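Local coordinates for FBP protein (Leishmania major, PDB 5OEZ), which probably hydrolyses fructose 1,6-bisphosphate to fructose 6-phosphate and phosphate, with magnesium as cofactor, in carbohydrate biosynthesis, at residues 119-124 with 250-255; 163-168 with 284-289; 217-220 with 224-227; 266-271 with 276-281; 307-312 with 316-321. All coordinates share one frame; numbering follows the deposited sequence.

From the N terminus, the chain opens contact 1 at 119-124 and contact 2 at 163-168, both on the eight-stranded sheet. Contact 3 (217-220 with 224-227) then closes a short loop before helix 227-238, within the spans of both. Contact 1 closes at 250-255, on the start of helix 252-262. Contact 4 (266-271 with 276-281) closes a small loop that lies within contact 2 alone. Contact 2 shuts at 284-289, so contacts 1 and 2 cross and tie two helices of the C-terminal half to the N-terminal sheet. Contact 5 (307-312 with 316-321) follows in series and shares the second sheet with contact 4 through strand 317-323.

Contact 1 of 5, residues 119-124 with 250-255; sequences PLDGSS and GSMVGD
Asp121 reaches the first turn of helix 252-262 with its carboxylate: OD2 takes the Val253 side, OD1 faces the end of Met252, and Met252 CB lies near both oxygens. OD2 accepts the backbone N-H of Val253 in a nearly straight bond (N to OD2 3.3 Å, 165° at the hydrogen), met from above the carboxylate plane. Val253 also lays its CG2 methyl 3.5 Å from the same Asp121 OD2. On the other branch, Asp121 OD1 lies 3.7 Å from Met252 CB and 3.8 Å from Met252 CE. The methionine chain is bent at both chi2 and chi3, which brings its terminal methyl back beside OD1. In Asp121 the carboxyl carbon swings opposite the backbone N (chi1 153°), carrying the group out to the helix. Behind this shell Ser251 is the N-cap: its OG takes a weak bond from Gly254 N at 3.3 Å. Asp255 OD2 accepts Gly250 N through its syn lone pair. In ligand-bound structures of this enzyme Asp121 binds manganese and fructose 6-phosphate, and Gly122 and Met252 also line the sugar site; this chain holds neither ligand. The run from Asp118 matches the Asp-Pro-(Ile/Leu)-Asp-(Gly/Ser)-(Ser/Thr) motif of the superfamily. Asp121 ends strand 113-121, whose neighbour, strand 132-140, packs Ile135 against Met252 and Val253. Helix 72-87 backs Leu120, while strand 167-173 meets Val253 through Tyr170 and Val172.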
# COMPACT_ATOMS: atom_id res chain seq x y z
N PRO C 119 -20.14 9.74 -10.95
CA PRO C 119 -18.77 9.55 -10.44
C PRO C 119 -18.70 9.03 -9.00
O PRO C 119 -17.77 8.30 -8.67
CB PRO C 119 -18.14 10.94 -10.55
CG PRO C 119 -19.29 11.88 -10.50
CD PRO C 119 -20.45 11.17 -11.14
N LEU C 120 -19.66 9.40 -8.16
CA LEU C 120 -19.69 8.97 -6.78
C LEU C 120 -21.12 8.96 -6.19
O LEU C 120 -21.59 9.96 -5.70
CB LEU C 120 -18.72 9.83 -5.94
CG LEU C 120 -18.32 9.24 -4.59
CD1 LEU C 120 -17.55 7.94 -4.75
CD2 LEU C 120 -17.48 10.28 -3.86
N ASP C 121 -21.78 7.81 -6.27
CA ASP C 121 -23.06 7.56 -5.62
C ASP C 121 -22.87 7.34 -4.11
O ASP C 121 -21.99 6.59 -3.68
CB ASP C 121 -23.77 6.34 -6.25
CG ASP C 121 -24.72 5.62 -5.29
OD1 ASP C 121 -25.83 6.13 -5.04
OD2 ASP C 121 -24.35 4.53 -4.78
N GLY C 122 -23.76 7.95 -3.32
CA GLY C 122 -23.89 7.68 -1.91
C GLY C 122 -22.86 8.45 -1.10
O GLY C 122 -22.47 8.00 -0.04
N SER C 123 -22.48 9.63 -1.58
CA SER C 123 -21.28 10.33 -1.08
C SER C 123 -21.30 10.70 0.41
O SER C 123 -20.24 10.72 1.05
CB SER C 123 -21.03 11.59 -1.90
OG SER C 123 -19.78 12.16 -1.57
N SER C 124 -22.49 11.00 0.95
CA SER C 124 -22.67 11.30 2.38
C SER C 124 -22.18 10.15 3.27
O SER C 124 -21.61 10.39 4.34
CB SER C 124 -24.15 11.58 2.68
OG SER C 124 -24.97 10.48 2.32
N GLY C 250 -28.23 1.73 2.11
CA GLY C 250 -28.41 3.15 1.75
C GLY C 250 -27.36 3.66 0.75
O GLY C 250 -27.17 4.85 0.59
N SER C 251 -26.65 2.74 0.10
CA SER C 251 -25.78 3.05 -1.04
C SER C 251 -26.30 2.14 -2.13
O SER C 251 -26.21 0.91 -2.02
CB SER C 251 -24.30 2.76 -0.73
OG SER C 251 -23.52 2.52 -1.91
N MET C 252 -26.83 2.74 -3.18
CA MET C 252 -27.40 2.00 -4.28
C MET C 252 -26.42 0.95 -4.86
O MET C 252 -26.80 -0.19 -5.11
CB MET C 252 -27.81 2.98 -5.36
CG MET C 252 -28.56 2.38 -6.54
SD MET C 252 -27.88 2.99 -8.09
CE MET C 252 -28.00 4.76 -7.83
N VAL C 253 -25.17 1.35 -5.06
CA VAL C 253 -24.18 0.43 -5.67
C VAL C 253 -23.90 -0.74 -4.72
O VAL C 253 -23.91 -1.91 -5.14
CB VAL C 253 -22.88 1.15 -6.06
CG1 VAL C 253 -21.88 0.16 -6.62
CG2 VAL C 253 -23.16 2.23 -7.11
N GLY C 254 -23.74 -0.45 -3.44
CA GLY C 254 -23.58 -1.51 -2.44
C GLY C 254 -24.76 -2.46 -2.38
O GLY C 254 -24.57 -3.67 -2.36
N ASP C 255 -25.99 -1.92 -2.39
CA ASP C 255 -27.17 -2.78 -2.30
C ASP C 255 -27.34 -3.61 -3.57
O ASP C 255 -27.65 -4.81 -3.49
CB ASP C 255 -28.43 -1.97 -1.95
CG ASP C 255 -28.48 -1.52 -0.46
OD1 ASP C 255 -28.38 -2.39 0.45
OD2 ASP C 255 -28.65 -0.29 -0.20

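Contact 2 of 5, residues 163-168 with 284-289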
# COMPACT_ATOMS: atom_id res chain seq x y z
N THR C 163 -31.45 -0.44 -24.69
CA THR C 163 -31.20 -1.63 -25.49
C THR C 163 -30.08 -1.45 -26.52
O THR C 163 -29.56 -2.45 -27.02
CB THR C 163 -32.49 -2.12 -26.21
OG1 THR C 163 -33.10 -1.02 -26.89
CG2 THR C 163 -33.48 -2.69 -25.21
N ASP C 164 -29.71 -0.21 -26.84
CA ASP C 164 -28.57 0.14 -27.73
C ASP C 164 -27.22 0.29 -26.99
O ASP C 164 -26.19 0.54 -27.61
CB ASP C 164 -28.85 1.47 -28.43
CG ASP C 164 -30.12 1.44 -29.28
OD1 ASP C 164 -30.19 0.57 -30.17
OD2 ASP C 164 -31.03 2.28 -29.05
N MET C 165 -27.25 0.18 -25.66
CA MET C 165 -26.08 0.39 -24.83
C MET C 165 -25.07 -0.73 -25.11
O MET C 165 -25.41 -1.90 -25.04
CB MET C 165 -26.50 0.42 -23.35
CG MET C 165 -25.55 1.13 -22.38
SD MET C 165 -26.00 0.97 -20.62
CE MET C 165 -27.79 1.02 -20.71
N VAL C 166 -23.83 -0.37 -25.43
CA VAL C 166 -22.80 -1.37 -25.72
C VAL C 166 -22.02 -1.86 -24.48
O VAL C 166 -21.50 -2.96 -24.50
CB VAL C 166 -21.79 -0.94 -26.79
CG1 VAL C 166 -22.52 -0.50 -28.05
CG2 VAL C 166 -20.88 0.15 -26.25
N SER C 167 -21.98 -1.06 -23.41
CA SER C 167 -21.29 -1.50 -22.19
C SER C 167 -21.77 -0.75 -20.96
O SER C 167 -22.31 0.34 -21.05
CB SER C 167 -19.78 -1.33 -22.36
OG SER C 167 -19.09 -1.75 -21.21
N ALA C 168 -21.62 -1.40 -19.82
CA ALA C 168 -21.97 -0.80 -18.54
C ALA C 168 -21.12 -1.40 -17.44
O ALA C 168 -20.71 -2.54 -17.53
CB ALA C 168 -23.44 -1.03 -18.23
N GLU C 284 -27.69 6.06 -13.90
CA GLU C 284 -27.78 5.04 -12.85
C GLU C 284 -28.66 3.85 -13.24
O GLU C 284 -28.19 2.72 -13.26
CB GLU C 284 -28.34 5.64 -11.54
CG GLU C 284 -27.52 6.80 -10.98
CD GLU C 284 -28.25 7.61 -9.91
OE1 GLU C 284 -29.50 7.68 -9.90
OE2 GLU C 284 -27.55 8.21 -9.07
N ALA C 285 -29.94 4.10 -13.51
CA ALA C 285 -30.89 2.99 -13.69
C ALA C 285 -30.62 2.12 -14.93
O ALA C 285 -30.61 0.90 -14.83
CB ALA C 285 -32.32 3.51 -13.69
N ALA C 286 -30.41 2.73 -16.09
CA ALA C 286 -30.14 1.95 -17.33
C ALA C 286 -28.82 1.15 -17.30
O ALA C 286 -28.81 -0.03 -17.62
CB ALA C 286 -30.21 2.84 -18.57
N PRO C 287 -27.70 1.76 -16.89
CA PRO C 287 -26.48 0.94 -16.67
C PRO C 287 -26.65 -0.25 -15.70
O PRO C 287 -26.28 -1.37 -16.04
CB PRO C 287 -25.48 1.94 -16.10
CG PRO C 287 -25.94 3.26 -16.62
CD PRO C 287 -27.43 3.19 -16.63
N MET C 288 -27.22 -0.01 -14.53
CA MET C 288 -27.53 -1.09 -13.60
C MET C 288 -28.49 -2.12 -14.18
O MET C 288 -28.34 -3.32 -13.92
CB MET C 288 -28.08 -0.54 -12.28
CG MET C 288 -27.09 0.17 -11.36
SD MET C 288 -25.50 -0.64 -10.96
CE MET C 288 -25.75 -2.39 -11.23
N ALA C 289 -29.49 -1.67 -14.93
CA ALA C 289 -30.41 -2.61 -15.56
C ALA C 289 -29.69 -3.56 -16.53
O ALA C 289 -30.01 -4.74 -16.57
CB ALA C 289 -31.52 -1.84 -16.29
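Met165 runs out to the helical turn at Ala286 and Pro287. From CB the chain heads for the helix, nearly straight through chi1 (-158°) and chi2 (-173°), which carries SD out to the helix. SD comes to rest 4.0 Å from Pro287 CA, with the proline N a little farther off. A bend at the last torsion (chi3 -36°) then turns the methyl along the backbone: CE touches Ala286 O at 3.4 Å and Ala286 CB at 3.7 Å. It thus sits over the peptide that joins Ala286 to the proline, where helix 281-294 is kinked because the Pro287 N has no bond to the preceding turn. Ala168, on the strand itself, makes the second touch, its CB 3.6 Å from Pro287 O and 4.2 Å from Pro287 CB. A short side chain here lets the strand approach closely, and Ala168 CA is 5.2 Å from Pro287 CA. Just before it, Val166 and Ser167 both face Val138 in a classic beta bulge. Trp139 and Leu307 pack on Met165 too, and Ile135 on Pro287. Beyond the helix, Ala285 meets Thr318 and Val320 of the second sheet. A helix sandwiched between two sheets, with the manganese ligand Glu284 near its start, is characteristic of the layered alpha-beta fold of class 1 fructose-1,6-bisphosphatases.

Contact 3 of 5, residues 217-220 with 224-227; sequences VNEG and KWEP
Trp225 turns its six-membered ring back onto Val217, Asn218 and Glu219, closing the loop that links strand 214-216 to helix 227-238; near its start the loop makes an Asx turn at Asn218. Trp225 CG lies opposite the carbonyl carbon (chi1 -67°), which turns the indole back to the 217-220 segment. In the apolar part Val217 approaches it from the opposite direction, and Val217 CG2 meets Trp225 CZ2 at 3.8 Å. Glu219 presents its CA 3.8 Å from Trp225 CH2. On helix 227-238 Phe229 meets the indole edge-to-face and Lys230 and Ile233 touch it, leaving the ring between loop and helix; Pro269 is a neighbour from another loop. Polar bonds shape the other side. Asn218 OD1 accepts Gly220 N at 3.0 Å, bent to 135°, and also Ala246 N of the second subunit. In ligand-bound structures, unlike this chain, Asn218 binds fructose 6-phosphate; the turn places this sugar-binding residue at a subunit boundary. Glu219 OE2 bonds Tyr215 OH of the same chain; OE1 forms salt bridges with Lys237 of the same chain and Lys237 of the second subunit. The shortest approach is Asn218 O, oblique to the indole and 3.3 Å from Trp225 CZ2.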
# COMPACT_ATOMS: atom_id res chain seq x y z
N VAL C 217 -35.14 -2.18 0.64
CA VAL C 217 -35.91 -0.95 0.44
C VAL C 217 -35.85 -0.11 1.72
O VAL C 217 -35.57 -0.64 2.79
CB VAL C 217 -37.37 -1.29 0.04
CG1 VAL C 217 -38.14 -1.85 1.23
CG2 VAL C 217 -38.08 -0.08 -0.54
N ASN C 218 -36.04 1.20 1.60
CA ASN C 218 -36.15 2.10 2.76
C ASN C 218 -37.60 2.15 3.30
O ASN C 218 -38.39 2.93 2.80
CB ASN C 218 -35.70 3.53 2.39
CG ASN C 218 -35.73 4.49 3.58
OD1 ASN C 218 -36.12 4.16 4.71
ND2 ASN C 218 -35.28 5.69 3.33
N GLU C 219 -37.89 1.36 4.34
CA GLU C 219 -39.23 1.26 4.91
C GLU C 219 -39.64 2.50 5.69
O GLU C 219 -40.79 2.62 6.10
CB GLU C 219 -39.40 -0.00 5.76
CG GLU C 219 -39.36 -1.29 4.96
CD GLU C 219 -39.98 -2.49 5.67
OE1 GLU C 219 -41.15 -2.39 6.14
OE2 GLU C 219 -39.34 -3.58 5.71
N GLY C 220 -38.70 3.41 5.94
CA GLY C 220 -39.03 4.71 6.47
C GLY C 220 -40.03 5.48 5.62
O GLY C 220 -40.80 6.26 6.15
N LYS C 224 -45.59 6.96 2.15
CA LYS C 224 -45.58 7.65 0.88
C LYS C 224 -45.74 6.70 -0.31
O LYS C 224 -45.89 7.16 -1.44
CB LYS C 224 -44.26 8.40 0.72
CG LYS C 224 -44.08 9.59 1.67
CD LYS C 224 -42.62 10.14 1.75
CE LYS C 224 -41.84 9.76 2.98
NZ LYS C 224 -40.63 10.61 3.19
N TRP C 225 -45.73 5.39 -0.06
CA TRP C 225 -45.80 4.41 -1.14
C TRP C 225 -47.20 4.19 -1.68
O TRP C 225 -48.18 4.48 -1.01
CB TRP C 225 -45.31 3.05 -0.64
CG TRP C 225 -43.88 2.98 -0.32
CD1 TRP C 225 -42.88 3.80 -0.77
CD2 TRP C 225 -43.25 2.00 0.51
NE1 TRP C 225 -41.68 3.39 -0.25
CE2 TRP C 225 -41.88 2.29 0.53
CE3 TRP C 225 -43.73 0.91 1.24
CZ2 TRP C 225 -40.97 1.53 1.25
CZ3 TRP C 225 -42.82 0.15 1.95
CH2 TRP C 225 -41.46 0.46 1.95
N GLU C 226 -47.27 3.63 -2.89
CA GLU C 226 -48.51 3.21 -3.51
C GLU C 226 -49.06 2.00 -2.77
O GLU C 226 -48.27 1.18 -2.29
CB GLU C 226 -48.28 2.84 -4.99
CG GLU C 226 -47.98 4.05 -5.87
CD GLU C 226 -47.85 3.68 -7.33
OE1 GLU C 226 -46.83 3.07 -7.72
OE2 GLU C 226 -48.77 4.01 -8.11
N PRO C 227 -50.39 1.88 -2.66
CA PRO C 227 -50.96 0.76 -1.90
C PRO C 227 -50.50 -0.64 -2.33
O PRO C 227 -50.23 -1.47 -1.48
CB PRO C 227 -52.47 0.92 -2.11
CG PRO C 227 -52.65 2.40 -2.28
CD PRO C 227 -51.40 2.92 -2.95

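Contact 4 of 5, residues 266-271 with 276-281; sequences FCYPKD and EGKLRL
Tyr268 overlaps two side chains that come from the same side of its ring plane, Lys278 at one ring margin and Leu279 at the other. Lys278 brings methylenes: its CD lies 3.6 Å from Tyr268 CD1 and equally near CE1, and Lys278 CE is 3.8 Å from Tyr268 CE1. The lysine chain is extended as far as CE, its CG opposite the backbone N (chi1 -177°), and bends at the last torsion (chi4 55°), lifting NZ away from the ring. Leu279 crosses the tyrosine at about a right angle, setting its CD2 methyl 3.7 Å from Tyr268 CE2 and its CG 3.8 Å from Tyr268 CD2. Both approaches are oblique to the ring. Tyr268, Lys278 and Tyr248, which packs against Tyr268, all belong to the sugar site, where fructose 6-phosphate binds in ligand-bound structures of the enzyme; it is absent from this chain. The two segments belong to strand 265-268 and the short, weakly bonded strand 279-280 of the C-terminal sheet, each antiparallel to strand 317-323: Tyr268 pairs with Val320, and Leu279 with Thr318. Leu279 also packs on Val320 and on Met252 of helix 252-262. Past it, Arg280 is the N-cap of helix 281-294, its backbone N bonded to Glu284 OE1 and its guanidinium in a salt bridge with Glu97.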
# COMPACT_ATOMS: atom_id res chain seq x y z
N PHE C 266 -33.99 -5.41 -5.03
CA PHE C 266 -33.72 -4.03 -4.65
C PHE C 266 -34.81 -3.14 -5.25
O PHE C 266 -35.05 -3.20 -6.45
CB PHE C 266 -32.34 -3.60 -5.18
CG PHE C 266 -32.02 -2.18 -4.90
CD1 PHE C 266 -31.69 -1.77 -3.61
CD2 PHE C 266 -32.11 -1.22 -5.91
CE1 PHE C 266 -31.42 -0.43 -3.33
CE2 PHE C 266 -31.86 0.12 -5.64
CZ PHE C 266 -31.52 0.51 -4.34
N CYS C 267 -35.41 -2.27 -4.43
CA CYS C 267 -36.52 -1.39 -4.87
C CYS C 267 -36.32 0.07 -4.48
O CYS C 267 -35.94 0.37 -3.36
CB CYS C 267 -37.83 -1.85 -4.27
SG CYS C 267 -38.30 -3.52 -4.64
N TYR C 268 -36.52 0.95 -5.46
CA TYR C 268 -36.85 2.34 -5.20
C TYR C 268 -38.20 2.58 -5.84
O TYR C 268 -38.27 2.98 -7.01
CB TYR C 268 -35.86 3.33 -5.77
CG TYR C 268 -34.60 3.58 -4.98
CD1 TYR C 268 -34.62 4.20 -3.73
CD2 TYR C 268 -33.35 3.25 -5.52
CE1 TYR C 268 -33.44 4.44 -3.02
CE2 TYR C 268 -32.17 3.51 -4.83
CZ TYR C 268 -32.22 4.10 -3.58
OH TYR C 268 -31.05 4.34 -2.89
N PRO C 269 -39.27 2.32 -5.08
CA PRO C 269 -40.60 2.40 -5.63
C PRO C 269 -41.05 3.82 -5.79
O PRO C 269 -40.43 4.73 -5.26
CB PRO C 269 -41.46 1.75 -4.54
CG PRO C 269 -40.76 2.10 -3.28
CD PRO C 269 -39.29 2.11 -3.62
N LYS C 270 -42.12 4.00 -6.55
CA LYS C 270 -42.74 5.30 -6.70
C LYS C 270 -43.28 5.73 -5.33
O LYS C 270 -43.81 4.92 -4.57
CB LYS C 270 -43.87 5.21 -7.73
CG LYS C 270 -44.33 6.53 -8.31
CD LYS C 270 -45.68 6.50 -9.04
CE LYS C 270 -45.86 5.37 -10.03
NZ LYS C 270 -45.08 5.56 -11.28
N ASP C 271 -43.12 6.99 -5.00
CA ASP C 271 -43.70 7.53 -3.79
C ASP C 271 -44.20 8.94 -4.05
O ASP C 271 -43.72 9.63 -4.96
CB ASP C 271 -42.80 7.39 -2.53
CG ASP C 271 -41.69 8.35 -2.45
OD1 ASP C 271 -41.89 9.57 -2.56
OD2 ASP C 271 -40.62 7.86 -2.10
N GLU C 276 -41.68 11.36 -10.48
CA GLU C 276 -41.13 10.49 -11.51
C GLU C 276 -40.19 9.35 -11.04
O GLU C 276 -39.62 8.66 -11.87
CB GLU C 276 -40.37 11.41 -12.43
CG GLU C 276 -40.53 11.19 -13.92
CD GLU C 276 -39.47 11.90 -14.76
OE1 GLU C 276 -38.63 12.66 -14.23
OE2 GLU C 276 -39.47 11.71 -15.99
N GLY C 277 -40.04 9.17 -9.73
CA GLY C 277 -39.12 8.18 -9.16
C GLY C 277 -37.84 8.86 -8.72
O GLY C 277 -37.74 10.07 -8.82
N LYS C 278 -36.88 8.09 -8.20
CA LYS C 278 -35.68 8.65 -7.57
C LYS C 278 -34.46 8.58 -8.48
O LYS C 278 -33.76 9.57 -8.59
CB LYS C 278 -35.39 7.92 -6.26
CG LYS C 278 -34.21 8.40 -5.43
CD LYS C 278 -34.37 7.73 -4.08
CE LYS C 278 -33.30 8.19 -3.10
NZ LYS C 278 -33.22 9.67 -2.92
N LEU C 279 -34.25 7.46 -9.17
CA LEU C 279 -33.05 7.25 -9.91
C LEU C 279 -33.14 7.85 -11.30
O LEU C 279 -34.18 7.78 -11.97
CB LEU C 279 -32.73 5.77 -10.03
CG LEU C 279 -32.47 4.97 -8.76
CD1 LEU C 279 -31.80 3.65 -9.12
CD2 LEU C 279 -31.65 5.73 -7.73
N ARG C 280 -32.02 8.44 -11.70
CA ARG C 280 -31.84 8.94 -13.05
C ARG C 280 -31.62 7.78 -14.02
O ARG C 280 -30.83 6.88 -13.73
CB ARG C 280 -30.67 9.91 -13.10
CG ARG C 280 -31.10 11.32 -12.77
CD ARG C 280 -29.95 12.33 -12.66
NE ARG C 280 -30.04 13.22 -11.44
CZ ARG C 280 -29.80 12.84 -10.18
NH1 ARG C 280 -29.44 11.60 -9.90
NH2 ARG C 280 -29.91 13.71 -9.16
N LEU C 281 -32.34 7.79 -15.13
CA LEU C 281 -32.30 6.73 -16.14
C LEU C 281 -30.93 6.54 -16.79
O LEU C 281 -30.38 5.44 -16.76
CB LEU C 281 -33.32 7.03 -17.24
CG LEU C 281 -33.45 6.02 -18.37
CD1 LEU C 281 -33.93 4.69 -17.83
CD2 LEU C 281 -34.41 6.54 -19.41

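Contact 5 of 5, residues 307-312 with 316-321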
# COMPACT_ATOMS: atom_id res chain seq x y z
N LEU C 307 -34.60 -0.85 -19.81
CA LEU C 307 -33.85 -0.73 -21.06
C LEU C 307 -34.70 -0.39 -22.27
O LEU C 307 -34.19 0.18 -23.23
CB LEU C 307 -33.03 -1.99 -21.33
CG LEU C 307 -31.92 -2.31 -20.32
CD1 LEU C 307 -31.16 -3.56 -20.75
CD2 LEU C 307 -30.96 -1.15 -20.14
N GLU C 308 -35.99 -0.71 -22.21
CA GLU C 308 -36.93 -0.35 -23.30
C GLU C 308 -37.52 1.07 -23.21
O GLU C 308 -38.21 1.48 -24.13
CB GLU C 308 -38.09 -1.36 -23.38
CG GLU C 308 -37.72 -2.72 -23.93
CD GLU C 308 -38.87 -3.73 -23.91
OE1 GLU C 308 -39.99 -3.38 -23.49
OE2 GLU C 308 -38.65 -4.90 -24.30
N GLN C 309 -37.23 1.83 -22.15
CA GLN C 309 -37.77 3.20 -22.04
C GLN C 309 -37.06 4.16 -22.99
O GLN C 309 -35.84 4.08 -23.17
CB GLN C 309 -37.65 3.74 -20.62
CG GLN C 309 -38.48 2.98 -19.60
CD GLN C 309 -38.22 3.46 -18.18
OE1 GLN C 309 -37.68 4.55 -17.96
NE2 GLN C 309 -38.62 2.65 -17.19
N SER C 310 -37.83 5.06 -23.59
CA SER C 310 -37.27 6.12 -24.43
C SER C 310 -36.61 7.20 -23.58
O SER C 310 -37.11 7.54 -22.50
CB SER C 310 -38.36 6.77 -25.29
OG SER C 310 -38.90 5.85 -26.21
N ILE C 311 -35.49 7.72 -24.06
CA ILE C 311 -34.86 8.88 -23.45
C ILE C 311 -35.43 10.13 -24.11
O ILE C 311 -35.18 10.41 -25.28
CB ILE C 311 -33.31 8.81 -23.57
CG1 ILE C 311 -32.76 7.70 -22.67
CG2 ILE C 311 -32.68 10.14 -23.17
CD1 ILE C 311 -32.18 6.52 -23.42
N THR C 312 -36.23 10.86 -23.34
CA THR C 312 -36.78 12.16 -23.75
C THR C 312 -35.93 13.30 -23.17
O THR C 312 -35.91 14.39 -23.73
CB THR C 312 -38.25 12.30 -23.25
OG1 THR C 312 -38.27 12.46 -21.83
CG2 THR C 312 -39.09 11.06 -23.60
N GLN C 316 -33.92 12.63 -16.89
CA GLN C 316 -35.19 11.97 -16.61
C GLN C 316 -34.99 10.84 -15.59
O GLN C 316 -33.90 10.31 -15.42
CB GLN C 316 -35.88 11.52 -17.92
CG GLN C 316 -35.92 10.04 -18.24
CD GLN C 316 -36.46 9.79 -19.65
OE1 GLN C 316 -36.07 10.46 -20.61
NE2 GLN C 316 -37.36 8.83 -19.78
N ARG C 317 -36.07 10.51 -14.88
CA ARG C 317 -36.02 9.59 -13.77
C ARG C 317 -37.04 8.48 -13.88
O ARG C 317 -37.95 8.53 -14.70
CB ARG C 317 -36.31 10.32 -12.49
CG ARG C 317 -35.35 11.45 -12.22
CD ARG C 317 -35.55 11.93 -10.81
NE ARG C 317 -34.63 13.03 -10.52
CZ ARG C 317 -33.80 13.16 -9.49
NH1 ARG C 317 -33.71 12.23 -8.57
NH2 ARG C 317 -33.04 14.26 -9.38
N THR C 318 -36.84 7.47 -13.04
CA THR C 318 -37.67 6.28 -13.04
C THR C 318 -37.58 5.60 -11.67
O THR C 318 -36.51 5.64 -11.07
CB THR C 318 -37.24 5.28 -14.17
OG1 THR C 318 -38.00 4.07 -14.07
CG2 THR C 318 -35.76 4.93 -14.11
N PRO C 319 -38.67 4.97 -11.20
CA PRO C 319 -38.53 3.98 -10.13
C PRO C 319 -37.89 2.71 -10.66
O PRO C 319 -37.80 2.52 -11.87
CB PRO C 319 -39.99 3.70 -9.72
CG PRO C 319 -40.75 3.90 -10.97
CD PRO C 319 -40.05 5.00 -11.73
N VAL C 320 -37.42 1.85 -9.76
CA VAL C 320 -36.76 0.60 -10.16
C VAL C 320 -37.15 -0.54 -9.23
O VAL C 320 -37.27 -0.36 -8.02
CB VAL C 320 -35.18 0.72 -10.20
CG1 VAL C 320 -34.72 1.82 -11.15
CG2 VAL C 320 -34.60 0.95 -8.81
N TYR C 321 -37.29 -1.72 -9.83
CA TYR C 321 -37.44 -2.99 -9.15
C TYR C 321 -36.48 -3.96 -9.84
O TYR C 321 -36.72 -4.41 -10.96
CB TYR C 321 -38.90 -3.46 -9.25
CG TYR C 321 -39.89 -2.35 -8.96
CD1 TYR C 321 -40.37 -1.56 -9.99
CD2 TYR C 321 -40.30 -2.06 -7.66
CE1 TYR C 321 -41.25 -0.53 -9.74
CE2 TYR C 321 -41.18 -1.03 -7.40
CZ TYR C 321 -41.67 -0.27 -8.45
OH TYR C 321 -42.54 0.77 -8.24
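Gln316 holds the opposing loop by both ends of its amide, while Gln309 reaches Thr318 through a single weak bond. At the tight end Gln316 OE1 accepts Thr312 N at 2.8 Å, in the carbonyl plane, and Thr312 OG1 at 3.2 Å from well above it. Thr312 sets its hydroxyl between its backbone N and carbonyl carbon (chi1 71°), which lets both donors converge on one oxygen; Arg313 N is a third donor to it. On the other branch Gln316 NE2 donates to Ser310 O at 3.0 Å, the carbonyl lying somewhat out of the amide plane. Gln316 is buried, but the loop residues it grips, Ser310 and Thr312, are exposed to solvent. Ile311 between them turns inward, onto Leu281. The loose end lies toward strand 317-323. There Gln309 NE2 is 3.5 Å from Thr318 OG1, a straight but weak bond from an extended side chain. Thr318 OG1 spends its own hydrogen on Pro319 O, 2.7 Å away, so it meets the glutamine as acceptor. Farther in, Thr318 packs on Ile306. With donors gathered at OE1 and a carbonyl at NE2, the bonding pattern favours this orientation of the Gln316 amide, which pairs with Ser310 O and Thr312 N, the two backbone atoms flanking Ile311, as the N-H and C=O of one residue in a neighbouring strand would.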